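Local coordinates for enoyl-acyl carrier protein reductase (Uncultured bacterium, PDB 6KIA) that probably catalyses the NADH-dependent reduction of enoyl-acyl carrier protein in fatty acid synthesis and is associated with resistance to triclosan, at residues E184-S189 / N368-A373; R330-E335 / K385-R390; D347-S352 / D374-T379. All blocks are in the same frame, centred on the assembly; numbering follows the deposited sequence.

Contact 1. Residues E184-S189 / N368-A373; sequences ERFLSS and NTAELA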
ATOM      1  N   GLU A 184     -19.456  -4.530 -23.378  1.00 49.23           N
ATOM      2  CA  GLU A 184     -20.719  -4.347 -22.682  1.00 53.46           C
ATOM      3  C   GLU A 184     -20.584  -4.647 -21.194  1.00 46.05           C
ATOM      4  O   GLU A 184     -21.425  -4.234 -20.399  1.00 38.01           O
ATOM      5  CB  GLU A 184     -21.799  -5.236 -23.298  1.00 65.86           C
ATOM      6  CG  GLU A 184     -22.049  -6.523 -22.524  1.00 79.50           C
ATOM      7  CD  GLU A 184     -22.787  -7.555 -23.349  1.00 90.85           C
ATOM      8  OE1 GLU A 184     -23.438  -7.166 -24.345  1.00 94.69           O
ATOM      9  OE2 GLU A 184     -22.729  -8.754 -22.994  1.00 94.19           O
ATOM     10  N   ARG A 185     -19.515  -5.349 -20.817  1.00 41.30           N
ATOM     11  CA  ARG A 185     -19.304  -5.687 -19.421  1.00 39.78           C
ATOM     12  C   ARG A 185     -18.517  -4.592 -18.685  1.00 34.60           C
ATOM     13  O   ARG A 185     -18.361  -4.651 -17.460  1.00 28.36           O
ATOM     14  CB  ARG A 185     -18.602  -7.042 -19.301  1.00 46.46           C
ATOM     15  CG  ARG A 185     -19.274  -7.962 -18.293  1.00 62.11           C
ATOM     16  CD  ARG A 185     -20.627  -8.433 -18.810  1.00 69.61           C
ATOM     17  NE  ARG A 185     -21.348  -9.279 -17.857  1.00 78.70           N
ATOM     18  CZ  ARG A 185     -22.259  -8.837 -16.993  1.00 81.68           C
ATOM     19  NH1 ARG A 185     -22.863  -9.687 -16.172  1.00 87.52           N
ATOM     20  NH2 ARG A 185     -22.574  -7.549 -16.957  1.00 78.27           N
ATOM     21  N   PHE A 186     -18.080  -3.573 -19.422  1.00 31.71           N
ATOM     22  CA  PHE A 186     -17.416  -2.430 -18.812  1.00 36.78           C
ATOM     23  C   PHE A 186     -18.379  -1.707 -17.876  1.00 35.81           C
ATOM     24  O   PHE A 186     -19.545  -1.532 -18.186  1.00 31.22           O
ATOM     25  CB  PHE A 186     -16.907  -1.439 -19.870  1.00 36.26           C
ATOM     26  CG  PHE A 186     -16.433  -0.122 -19.285  1.00 36.65           C
ATOM     27  CD1 PHE A 186     -15.215  -0.037 -18.635  1.00 34.60           C
ATOM     28  CD2 PHE A 186     -17.216   1.022 -19.373  1.00 37.63           C
ATOM     29  CE1 PHE A 186     -14.773   1.167 -18.082  1.00 36.38           C
ATOM     30  CE2 PHE A 186     -16.782   2.229 -18.818  1.00 38.19           C
ATOM     31  CZ  PHE A 186     -15.561   2.297 -18.171  1.00 36.15           C
ATOM     32  N   LEU A 187     -17.873  -1.285 -16.728  1.00 29.61           N
ATOM     33  CA  LEU A 187     -18.628  -0.449 -15.801  1.00 30.16           C
ATOM     34  C   LEU A 187     -17.692   0.637 -15.290  1.00 34.39           C
ATOM     35  O   LEU A 187     -16.617   0.327 -14.793  1.00 31.57           O
ATOM     36  CB  LEU A 187     -19.171  -1.279 -14.643  1.00 33.91           C
ATOM     37  CG  LEU A 187     -20.090  -0.586 -13.637  1.00 34.56           C
ATOM     38  CD1 LEU A 187     -21.302   0.023 -14.318  1.00 35.36           C
ATOM     39  CD2 LEU A 187     -20.508  -1.596 -12.581  1.00 37.86           C
ATOM     40  N   SER A 188     -18.083   1.900 -15.427  1.00 35.02           N
ATOM     41  CA  SER A 188     -17.172   2.980 -15.067  1.00 39.48           C
ATOM     42  C   SER A 188     -17.047   3.106 -13.557  1.00 30.34           C
ATOM     43  O   SER A 188     -17.994   2.816 -12.819  1.00 29.54           O
ATOM     44  CB  SER A 188     -17.625   4.311 -15.669  1.00 48.01           C
ATOM     45  OG  SER A 188     -18.546   4.971 -14.817  1.00 55.38           O
ATOM     46  N   SER A 189     -15.873   3.555 -13.120  1.00 25.54           N
ATOM     47  CA  SER A 189     -15.601   3.819 -11.710  1.00 27.39           C
ATOM     48  C   SER A 189     -16.623   4.798 -11.127  1.00 26.71           C
ATOM     49  O   SER A 189     -17.056   4.667  -9.969  1.00 26.62           O
ATOM     50  CB  SER A 189     -14.188   4.368 -11.547  1.00 31.34           C
ATOM     51  OG  SER A 189     -13.985   5.492 -12.393  1.00 29.56           O
ATOM     52  N   ASN A 368     -12.265   5.709 -14.951  1.00 27.70           N
ATOM     53  CA  ASN A 368     -11.802   4.896 -16.059  1.00 25.80           C
ATOM     54  C   ASN A 368     -12.782   5.088 -17.236  1.00 26.91           C
ATOM     55  O   ASN A 368     -13.780   5.796 -17.108  1.00 26.74           O
ATOM     56  CB  ASN A 368     -11.691   3.429 -15.656  1.00 26.40           C
ATOM     57  CG  ASN A 368     -13.000   2.853 -15.200  1.00 35.24           C
ATOM     58  OD1 ASN A 368     -13.970   3.578 -14.983  1.00 42.58           O
ATOM     59  ND2 ASN A 368     -13.047   1.535 -15.062  1.00 41.69           N
ATOM     60  N   THR A 369     -12.452   4.501 -18.379  1.00 27.25           N
ATOM     61  CA  THR A 369     -13.291   4.576 -19.578  1.00 26.04           C
ATOM     62  C   THR A 369     -13.250   3.238 -20.290  1.00 31.19           C
ATOM     63  O   THR A 369     -12.374   2.416 -20.034  1.00 28.36           O
ATOM     64  CB  THR A 369     -12.813   5.651 -20.576  1.00 29.03           C
ATOM     65  OG1 THR A 369     -11.511   5.300 -21.064  1.00 27.83           O
ATOM     66  CG2 THR A 369     -12.783   7.033 -19.945  1.00 33.16           C
ATOM     67  N   ALA A 370     -14.180   3.030 -21.212  1.00 30.96           N
ATOM     68  CA  ALA A 370     -14.190   1.805 -21.995  1.00 25.65           C
ATOM     69  C   ALA A 370     -12.908   1.636 -22.819  1.00 24.87           C
ATOM     70  O   ALA A 370     -12.395   0.522 -22.951  1.00 29.96           O
ATOM     71  CB  ALA A 370     -15.426   1.787 -22.916  1.00 23.19           C
ATOM     72  N   GLU A 371     -12.398   2.733 -23.385  1.00 26.67           N
ATOM     73  CA  GLU A 371     -11.165   2.705 -24.180  1.00 28.65           C
ATOM     74  C   GLU A 371      -9.969   2.279 -23.308  1.00 26.59           C
ATOM     75  O   GLU A 371      -9.100   1.465 -23.723  1.00 28.15           O
ATOM     76  CB  GLU A 371     -10.885   4.074 -24.807  1.00 32.49           C
ATOM     77  CG  GLU A 371     -11.915   4.538 -25.827  1.00 43.75           C
ATOM     78  CD  GLU A 371     -13.251   4.932 -25.205  1.00 54.46           C
ATOM     79  OE1 GLU A 371     -13.264   5.436 -24.057  1.00 52.59           O
ATOM     80  OE2 GLU A 371     -14.293   4.736 -25.871  1.00 54.12           O
ATOM     81  N   LEU A 372      -9.935   2.850 -22.107  1.00 26.68           N
ATOM     82  CA  LEU A 372      -8.880   2.524 -21.149  1.00 23.23           C
ATOM     83  C   LEU A 372      -8.947   1.039 -20.831  1.00 23.27           C
ATOM     84  O   LEU A 372      -7.931   0.347 -20.866  1.00 26.06           O
ATOM     85  CB  LEU A 372      -9.013   3.336 -19.860  1.00 19.03           C
ATOM     86  CG  LEU A 372      -8.030   2.901 -18.769  1.00 26.21           C
ATOM     87  CD1 LEU A 372      -6.562   3.108 -19.228  1.00 24.21           C
ATOM     88  CD2 LEU A 372      -8.332   3.593 -17.449  1.00 27.49           C
ATOM     89  N   ALA A 373     -10.147   0.562 -20.516  1.00 24.40           N
ATOM     90  CA  ALA A 373     -10.365  -0.850 -20.198  1.00 25.00           C
ATOM     91  C   ALA A 373      -9.889  -1.769 -21.296  1.00 31.52           C
ATOM     92  O   ALA A 373      -9.210  -2.769 -21.035  1.00 28.92           O
ATOM     93  CB  ALA A 373     -11.849  -1.104 -19.908  1.00 28.31           C
TER

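Contact 2. Residues R330-E335 / K385-R390; sequences REVLSE and KMHKSR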
ATOM      1  N   ARG A 330      13.710 -13.119 -18.716  1.00 24.14           N
ATOM      2  CA  ARG A 330      13.669 -13.819 -19.995  1.00 24.94           C
ATOM      3  C   ARG A 330      13.257 -15.268 -19.781  1.00 23.64           C
ATOM      4  O   ARG A 330      12.476 -15.830 -20.564  1.00 26.75           O
ATOM      5  CB  ARG A 330      15.043 -13.783 -20.690  1.00 20.21           C
ATOM      6  CG  ARG A 330      15.517 -12.432 -21.136  1.00 20.20           C
ATOM      7  CD  ARG A 330      16.821 -12.577 -21.914  1.00 20.10           C
ATOM      8  NE  ARG A 330      17.458 -11.293 -22.152  1.00 19.49           N
ATOM      9  CZ  ARG A 330      17.103 -10.465 -23.129  1.00 26.99           C
ATOM     10  NH1 ARG A 330      16.121 -10.797 -23.966  1.00 24.52           N
ATOM     11  NH2 ARG A 330      17.749  -9.318 -23.283  1.00 27.28           N
ATOM     12  N   GLU A 331      13.811 -15.885 -18.737  1.00 23.26           N
ATOM     13  CA  GLU A 331      13.593 -17.309 -18.517  1.00 27.76           C
ATOM     14  C   GLU A 331      12.144 -17.718 -18.224  1.00 27.72           C
ATOM     15  O   GLU A 331      11.786 -18.860 -18.470  1.00 25.44           O
ATOM     16  CB  GLU A 331      14.501 -17.796 -17.389  1.00 39.13           C
ATOM     17  CG  GLU A 331      15.927 -18.067 -17.854  1.00 54.51           C
ATOM     18  CD  GLU A 331      16.883 -18.354 -16.712  1.00 69.92           C
ATOM     19  OE1 GLU A 331      16.506 -18.115 -15.546  1.00 74.74           O
ATOM     20  OE2 GLU A 331      18.012 -18.814 -16.985  1.00 77.14           O
ATOM     21  N   VAL A 332      11.288 -16.815 -17.744  1.00 23.67           N
ATOM     22  CA  VAL A 332       9.913 -17.218 -17.461  1.00 19.23           C
ATOM     23  C   VAL A 332       8.974 -17.030 -18.676  1.00 23.99           C
ATOM     24  O   VAL A 332       7.813 -17.426 -18.629  1.00 25.32           O
ATOM     25  CB  VAL A 332       9.319 -16.463 -16.243  1.00 26.96           C
ATOM     26  CG1 VAL A 332      10.100 -16.812 -14.984  1.00 27.88           C
ATOM     27  CG2 VAL A 332       9.289 -14.958 -16.475  1.00 24.85           C
ATOM     28  N   LEU A 333       9.491 -16.468 -19.768  1.00 24.02           N
ATOM     29  CA  LEU A 333       8.693 -16.306 -20.987  1.00 23.74           C
ATOM     30  C   LEU A 333       8.806 -17.545 -21.889  1.00 23.76           C
ATOM     31  O   LEU A 333       9.863 -18.184 -21.953  1.00 25.26           O
ATOM     32  CB  LEU A 333       9.127 -15.048 -21.747  1.00 23.76           C
ATOM     33  CG  LEU A 333       8.969 -13.725 -20.981  1.00 23.27           C
ATOM     34  CD1 LEU A 333       9.486 -12.545 -21.801  1.00 28.67           C
ATOM     35  CD2 LEU A 333       7.490 -13.536 -20.627  1.00 23.24           C
ATOM     36  N   SER A 334       7.716 -17.872 -22.571  1.00 24.68           N
ATOM     37  CA  SER A 334       7.675 -19.010 -23.492  1.00 27.55           C
ATOM     38  C   SER A 334       8.687 -18.816 -24.595  1.00 30.97           C
ATOM     39  O   SER A 334       9.008 -17.681 -24.953  1.00 31.60           O
ATOM     40  CB  SER A 334       6.281 -19.177 -24.100  1.00 31.92           C
ATOM     41  OG  SER A 334       5.282 -19.272 -23.111  1.00 38.65           O
ATOM     42  N   GLU A 335       9.217 -19.925 -25.112  1.00 35.30           N
ATOM     43  CA  GLU A 335      10.103 -19.869 -26.271  1.00 41.57           C
ATOM     44  C   GLU A 335       9.429 -19.115 -27.410  1.00 31.07           C
ATOM     45  O   GLU A 335       8.248 -19.308 -27.677  1.00 33.38           O
ATOM     46  CB  GLU A 335      10.511 -21.273 -26.729  1.00 54.24           C
ATOM     47  CG  GLU A 335      11.909 -21.323 -27.341  1.00 67.23           C
ATOM     48  CD  GLU A 335      12.204 -22.628 -28.066  1.00 77.97           C
ATOM     49  OE1 GLU A 335      11.473 -23.618 -27.845  1.00 79.48           O
ATOM     50  OE2 GLU A 335      13.173 -22.661 -28.859  1.00 80.27           O
ATOM     51  N   LYS A 385      -0.091 -13.930 -21.279  1.00 28.18           N
ATOM     52  CA  LYS A 385      -0.064 -15.105 -22.142  1.00 32.07           C
ATOM     53  C   LYS A 385       1.297 -15.314 -22.794  1.00 32.67           C
ATOM     54  O   LYS A 385       1.550 -16.397 -23.356  1.00 27.60           O
ATOM     55  CB  LYS A 385      -1.122 -15.009 -23.245  1.00 40.18           C
ATOM     56  CG  LYS A 385      -2.569 -14.958 -22.778  1.00 47.92           C
ATOM     57  CD  LYS A 385      -3.486 -14.877 -23.999  1.00 55.50           C
ATOM     58  CE  LYS A 385      -4.831 -14.246 -23.677  1.00 63.81           C
ATOM     59  NZ  LYS A 385      -5.146 -14.295 -22.229  1.00 67.05           N
ATOM     60  N   MET A 386       2.199 -14.336 -22.657  1.00 28.23           N
ATOM     61  CA  MET A 386       3.590 -14.570 -23.083  1.00 28.10           C
ATOM     62  C   MET A 386       4.399 -15.516 -22.183  1.00 31.74           C
ATOM     63  O   MET A 386       5.516 -15.906 -22.537  1.00 28.40           O
ATOM     64  CB  MET A 386       4.354 -13.251 -23.164  1.00 25.10           C
ATOM     65  CG  MET A 386       3.859 -12.306 -24.236  1.00 27.84           C
ATOM     66  SD  MET A 386       4.703 -10.741 -24.041  1.00 27.41           S
ATOM     67  CE  MET A 386       3.921  -9.779 -25.332  1.00 27.57           C
ATOM     68  N   HIS A 387       3.841 -15.886 -21.032  1.00 26.00           N
ATOM     69  CA  HIS A 387       4.588 -16.630 -20.022  1.00 25.83           C
ATOM     70  C   HIS A 387       4.465 -18.141 -20.153  1.00 28.31           C
ATOM     71  O   HIS A 387       3.415 -18.651 -20.566  1.00 28.40           O
ATOM     72  CB  HIS A 387       4.125 -16.207 -18.624  1.00 23.73           C
ATOM     73  CG  HIS A 387       4.583 -14.838 -18.228  1.00 26.40           C
ATOM     74  ND1 HIS A 387       4.056 -13.689 -18.775  1.00 22.47           N
ATOM     75  CD2 HIS A 387       5.521 -14.437 -17.338  1.00 27.03           C
ATOM     76  CE1 HIS A 387       4.649 -12.636 -18.237  1.00 19.81           C
ATOM     77  NE2 HIS A 387       5.555 -13.063 -17.375  1.00 22.72           N
ATOM     78  N   LYS A 388       5.538 -18.850 -19.801  1.00 27.96           N
ATOM     79  CA  LYS A 388       5.515 -20.311 -19.765  1.00 28.59           C
ATOM     80  C   LYS A 388       4.390 -20.772 -18.859  1.00 34.07           C
ATOM     81  O   LYS A 388       3.624 -21.672 -19.200  1.00 33.79           O
ATOM     82  CB  LYS A 388       6.847 -20.881 -19.264  1.00 32.01           C
ATOM     83  CG  LYS A 388       8.021 -20.668 -20.192  1.00 32.11           C
ATOM     84  CD  LYS A 388       9.265 -21.387 -19.686  1.00 32.97           C
ATOM     85  CE  LYS A 388      10.459 -21.110 -20.596  1.00 39.46           C
ATOM     86  NZ  LYS A 388      11.775 -21.423 -19.960  1.00 44.28           N
ATOM     87  N   SER A 389       4.292 -20.122 -17.702  1.00 30.11           N
ATOM     88  CA  SER A 389       3.320 -20.456 -16.680  1.00 32.04           C
ATOM     89  C   SER A 389       2.770 -19.198 -16.014  1.00 38.28           C
ATOM     90  O   SER A 389       3.531 -18.299 -15.648  1.00 34.11           O
ATOM     91  CB  SER A 389       3.935 -21.356 -15.618  1.00 31.02           C
ATOM     92  OG  SER A 389       3.002 -21.542 -14.571  1.00 35.59           O
ATOM     93  N   ARG A 390       1.450 -19.143 -15.866  1.00 40.89           N
ATOM     94  CA  ARG A 390       0.781 -17.985 -15.286  1.00 44.71           C
ATOM     95  C   ARG A 390       1.009 -17.882 -13.775  1.00 45.08           C
ATOM     96  O   ARG A 390       0.496 -16.970 -13.132  1.00 51.63           O
ATOM     97  CB  ARG A 390      -0.719 -18.047 -15.578  1.00 45.49           C
ATOM     98  CG  ARG A 390      -1.406 -19.222 -14.903  1.00 52.75           C
ATOM     99  CD  ARG A 390      -2.920 -19.088 -14.919  1.00 63.22           C
ATOM    100  NE  ARG A 390      -3.577 -20.323 -14.495  1.00 69.16           N
ATOM    101  CZ  ARG A 390      -3.793 -21.374 -15.285  1.00 70.29           C
ATOM    102  NH1 ARG A 390      -3.422 -21.348 -16.563  1.00 68.28           N
ATOM    103  NH2 ARG A 390      -4.398 -22.451 -14.798  1.00 66.69           N
TER
HETATM  104  O   HOH W   1       6.448 -18.598 -16.638  1.00 25.45           O
HETATM  105  O   HOH W   2       3.044 -18.411 -24.200  1.00 42.94           O

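Contact 3. Residues D347-S352 / D374-T379; sequences DDYNAS and DIMIGT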
ATOM      1  N   ASP A 347       6.202   0.150 -24.004  1.00 22.29           N
ATOM      2  CA  ASP A 347       6.528   1.489 -24.495  1.00 24.21           C
ATOM      3  C   ASP A 347       5.417   1.999 -25.443  1.00 26.51           C
ATOM      4  O   ASP A 347       4.998   3.160 -25.364  1.00 24.31           O
ATOM      5  CB  ASP A 347       7.888   1.506 -25.206  1.00 26.60           C
ATOM      6  CG  ASP A 347       9.062   1.321 -24.238  1.00 34.88           C
ATOM      7  OD1 ASP A 347       8.938   1.699 -23.045  1.00 35.04           O
ATOM      8  OD2 ASP A 347      10.118   0.823 -24.677  1.00 39.36           O
ATOM      9  N   ASP A 348       4.932   1.117 -26.303  1.00 23.55           N
ATOM     10  CA  ASP A 348       3.830   1.436 -27.203  1.00 24.63           C
ATOM     11  C   ASP A 348       2.586   1.840 -26.408  1.00 27.47           C
ATOM     12  O   ASP A 348       1.858   2.767 -26.788  1.00 28.20           O
ATOM     13  CB  ASP A 348       3.519   0.244 -28.116  1.00 24.69           C
ATOM     14  CG  ASP A 348       4.565   0.050 -29.217  1.00 36.10           C
ATOM     15  OD1 ASP A 348       5.381   0.964 -29.449  1.00 34.03           O
ATOM     16  OD2 ASP A 348       4.588  -1.048 -29.823  1.00 35.32           O
ATOM     17  N   TYR A 349       2.330   1.121 -25.313  1.00 23.48           N
ATOM     18  CA  TYR A 349       1.216   1.435 -24.418  1.00 21.47           C
ATOM     19  C   TYR A 349       1.330   2.866 -23.880  1.00 21.31           C
ATOM     20  O   TYR A 349       0.386   3.644 -23.964  1.00 22.49           O
ATOM     21  CB  TYR A 349       1.195   0.398 -23.287  1.00 24.21           C
ATOM     22  CG  TYR A 349       0.132   0.516 -22.203  1.00 23.15           C
ATOM     23  CD1 TYR A 349      -1.174   0.082 -22.420  1.00 20.22           C
ATOM     24  CD2 TYR A 349       0.467   0.990 -20.935  1.00 22.76           C
ATOM     25  CE1 TYR A 349      -2.136   0.156 -21.421  1.00 26.01           C
ATOM     26  CE2 TYR A 349      -0.485   1.052 -19.916  1.00 22.94           C
ATOM     27  CZ  TYR A 349      -1.787   0.646 -20.169  1.00 25.49           C
ATOM     28  OH  TYR A 349      -2.732   0.716 -19.169  1.00 22.79           O
ATOM     29  N   ASN A 350       2.479   3.218 -23.311  1.00 20.70           N
ATOM     30  CA  ASN A 350       2.634   4.568 -22.773  1.00 21.22           C
ATOM     31  C   ASN A 350       2.722   5.652 -23.858  1.00 26.68           C
ATOM     32  O   ASN A 350       2.525   6.834 -23.581  1.00 28.78           O
ATOM     33  CB  ASN A 350       3.864   4.639 -21.858  1.00 21.41           C
ATOM     34  CG  ASN A 350       3.663   3.838 -20.590  1.00 21.60           C
ATOM     35  OD1 ASN A 350       2.671   4.022 -19.892  1.00 23.14           O
ATOM     36  ND2 ASN A 350       4.575   2.908 -20.321  1.00 23.31           N
ATOM     37  N   ALA A 351       3.040   5.256 -25.082  1.00 28.22           N
ATOM     38  CA  ALA A 351       3.112   6.216 -26.182  1.00 32.07           C
ATOM     39  C   ALA A 351       1.724   6.574 -26.712  1.00 36.96           C
ATOM     40  O   ALA A 351       1.557   7.590 -27.391  1.00 36.79           O
ATOM     41  CB  ALA A 351       3.990   5.671 -27.303  1.00 28.24           C
ATOM     42  N   SER A 352       0.736   5.735 -26.405  1.00 25.36           N
ATOM     43  CA  SER A 352      -0.611   5.900 -26.940  1.00 27.94           C
ATOM     44  C   SER A 352      -1.315   7.155 -26.412  1.00 28.53           C
ATOM     45  O   SER A 352      -1.125   7.554 -25.264  1.00 26.32           O
ATOM     46  CB  SER A 352      -1.446   4.647 -26.641  1.00 33.71           C
ATOM     47  OG  SER A 352      -1.993   4.660 -25.324  1.00 28.69           O
ATOM     48  N   ASP A 374     -10.211  -1.423 -22.535  1.00 23.53           N
ATOM     49  CA  ASP A 374      -9.833  -2.282 -23.640  1.00 24.84           C
ATOM     50  C   ASP A 374      -8.319  -2.371 -23.751  1.00 23.54           C
ATOM     51  O   ASP A 374      -7.763  -3.469 -23.851  1.00 28.64           O
ATOM     52  CB  ASP A 374     -10.422  -1.772 -24.960  1.00 27.79           C
ATOM     53  CG  ASP A 374     -11.817  -2.319 -25.220  1.00 46.96           C
ATOM     54  OD1 ASP A 374     -11.964  -3.541 -25.430  1.00 53.76           O
ATOM     55  OD2 ASP A 374     -12.770  -1.514 -25.231  1.00 52.48           O
ATOM     56  N   ILE A 375      -7.645  -1.220 -23.743  1.00 24.01           N
ATOM     57  CA  ILE A 375      -6.204  -1.264 -23.960  1.00 20.52           C
ATOM     58  C   ILE A 375      -5.436  -1.816 -22.738  1.00 26.47           C
ATOM     59  O   ILE A 375      -4.440  -2.544 -22.891  1.00 24.14           O
ATOM     60  CB  ILE A 375      -5.651   0.128 -24.366  1.00 24.85           C
ATOM     61  CG1 ILE A 375      -4.217   0.010 -24.876  1.00 24.89           C
ATOM     62  CG2 ILE A 375      -5.783   1.149 -23.240  1.00 27.74           C
ATOM     63  CD1 ILE A 375      -3.626   1.323 -25.338  1.00 29.85           C
ATOM     64  N   MET A 376      -5.890  -1.482 -21.536  1.00 22.82           N
ATOM     65  CA  MET A 376      -5.182  -1.904 -20.312  1.00 23.91           C
ATOM     66  C   MET A 376      -5.396  -3.395 -20.055  1.00 23.01           C
ATOM     67  O   MET A 376      -4.450  -4.150 -19.832  1.00 23.48           O
ATOM     68  CB  MET A 376      -5.632  -1.101 -19.096  1.00 26.43           C
ATOM     69  CG  MET A 376      -4.927  -1.548 -17.826  1.00 21.33           C
ATOM     70  SD  MET A 376      -5.317  -0.522 -16.392  1.00 23.72           S
ATOM     71  CE  MET A 376      -7.043  -0.957 -16.168  1.00 26.48           C
ATOM     72  N   ILE A 377      -6.646  -3.836 -20.090  1.00 21.04           N
ATOM     73  CA  ILE A 377      -6.907  -5.241 -19.837  1.00 21.54           C
ATOM     74  C   ILE A 377      -6.400  -6.109 -20.989  1.00 29.43           C
ATOM     75  O   ILE A 377      -5.854  -7.196 -20.760  1.00 29.88           O
ATOM     76  CB  ILE A 377      -8.409  -5.485 -19.615  1.00 24.34           C
ATOM     77  CG1 ILE A 377      -8.921  -4.587 -18.494  1.00 31.49           C
ATOM     78  CG2 ILE A 377      -8.703  -6.971 -19.387  1.00 28.28           C
ATOM     79  CD1 ILE A 377      -8.524  -5.034 -17.118  1.00 37.87           C
ATOM     80  N   GLY A 378      -6.549  -5.615 -22.221  1.00 27.34           N
ATOM     81  CA  GLY A 378      -6.039  -6.325 -23.379  1.00 28.08           C
ATOM     82  C   GLY A 378      -4.531  -6.514 -23.292  1.00 24.50           C
ATOM     83  O   GLY A 378      -4.011  -7.629 -23.499  1.00 23.49           O
ATOM     84  N   THR A 379      -3.824  -5.423 -22.991  1.00 21.38           N
ATOM     85  CA  THR A 379      -2.362  -5.477 -22.901  1.00 22.10           C
ATOM     86  C   THR A 379      -1.902  -6.393 -21.753  1.00 25.51           C
ATOM     87  O   THR A 379      -0.991  -7.240 -21.916  1.00 23.14           O
ATOM     88  CB  THR A 379      -1.768  -4.057 -22.732  1.00 23.40           C
ATOM     89  OG1 THR A 379      -2.188  -3.218 -23.836  1.00 23.08           O
ATOM     90  CG2 THR A 379      -0.263  -4.114 -22.685  1.00 23.50           C
TER

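Contact 1. Residues E184-S189 / N368-A373
The carboxamide oxygen OD1 of Asn-368 takes the backbone N-H of Ser-189 in a short, nearly straight bond: N to OD1 is 2.7 Å and the angle at the hydrogen 165°. The donor stands 27° out of the carbonyl plane. A second bond runs the other way, from the backbone N of Asn-368 to OG of Ser-189 at 3.1 Å, so the two residues grip each other through backbone and side chain alike. Asn-368 can do this because its CG sits between its own backbone N and carbonyl carbon (chi1 60°), which brings OD1 round to the same partner that its N-H addresses.

Next door, Phe-186 lays its ring against the start of helix 370-385. Backbone N of Ala-370 lies over one face, offset toward the rim, and CB of Ala-370 makes a CH-pi contact 4.3 Å from the ring centroid. CZ of Phe-186 comes 3.3 Å from C of Thr-369, while CD1 reaches CB of Ala-373 at 3.8 Å. Thr-369 is the N-cap of this helix, its OG1 accepting from N of Leu-372.

Helix 189-194 is capped by Ser-188, whose OG takes N of Ala-191. Two helix starts are thus joined: two bonds running in opposite directions hold Asn-368 to Ser-189, while the Phe-186 ring packs on the backbone of the capped first turn.

Contact 2. Residues R330-E335 / K385-R390
Lys-388 lies extended across the turn that follows helix 320-331. Its CB sits 3.6 Å from O of Val-332, and CG is 3.6 Å from that same oxygen and equally far from O of Leu-333. CD runs past O of Glu-331 at 3.8 Å, and CE comes 3.3 Å from O of Leu-333. At the tip, NZ donates to O of Glu-331 at 3.0 Å, in the carbonyl plane. With CG anti to its carbonyl carbon (chi1 -68°) and the chain straight beyond, the ammonium reaches a carbonyl in the last turn of the helix, where it would probably be favoured by the helix dipole.

The backbones form a single beta bridge, Leu-333 opposite His-387: N of Lys-388 donates to O of Val-332 (2.9 Å) and N of Ser-334 to O of Met-386 (3.0 Å). A water lies between O of Val-332 and N of Ser-389, accepting from the latter; another links OG of Ser-334 with O of Lys-385.

CD2 of Leu-333 stands over the centre of the imidazole of His-387 in a CH-pi contact, 3.7 Å from its centroid and 5° off the normal. CG2 of Val-332 adds a contact with CD2 of the same ring. The imidazole is held at both nitrogens, ND1 by O of Ile-383 and NE2 by N of Val-394.

The bridge ties the end of helix 320-331 to the link between helices 370-385 and 394-413, and Met-386 packs on Leu-342 and Lys-345 of helix 339-351.

Contact 3. Residues D347-S352 / D374-T379
The segments 347-351 and 374-379 of helices 339-351 and 370-385 run almost exactly antiparallel, 174° between their directions, with axes 11.5 Å apart at closest approach. Tyr-349 spans this separation. A chi1 of 179° swings its ring across to the other helix, where CD1 meets CG1 of Ile-375 at 3.9 Å and OG1 of Thr-379 at 3.7 Å. Further out, the phenol OH rests against the aliphatic chain of Met-376, 3.4 Å from its CB and equally close to its CG. Ile-375 extends back toward the first helix, and its CD1 reaches OG of Ser-352 at 3.7 Å.

Each small hydroxyl bonds within its own segment. OG1 of Thr-379 donates to O of Ile-375, and that carbonyl also takes N of Thr-379. OG of Ser-352 donates to O of Tyr-349 and caps helix 353-356 through N of Met-355, a residue the Tyr-349 side chain also touches. Leu-304 also meets the Tyr-349 side chain.

This is an antiparallel helix pair with a large aromatic side chain, Tyr-349, between the two helices, in the helical part of a protein of the NADP-Rossmann clan; the side chain of Met-376 remains about 12 Å from the bound NADH.

In the fold
Contacts 1 and 3 share helix 370-385: contact 1 takes its first turn, contact 3 the turn that follows, and contact 2 joins the turn just past its far end. Contact 3 is the buried one and meets by van der Waals packing. Contacts 1 and 2 are partly buried and use directed polar bonds: contact 1 pairs those between an asparagine and a serine with an aromatic ring packed on a helix start, while contact 2 bonds backbone to backbone, with waters and a lysine added. Contact 3 lies nested within the chain loop that contact 2 closes, their centres about 20 Å apart, whereas contact 1 brings in the distant segment 184-189.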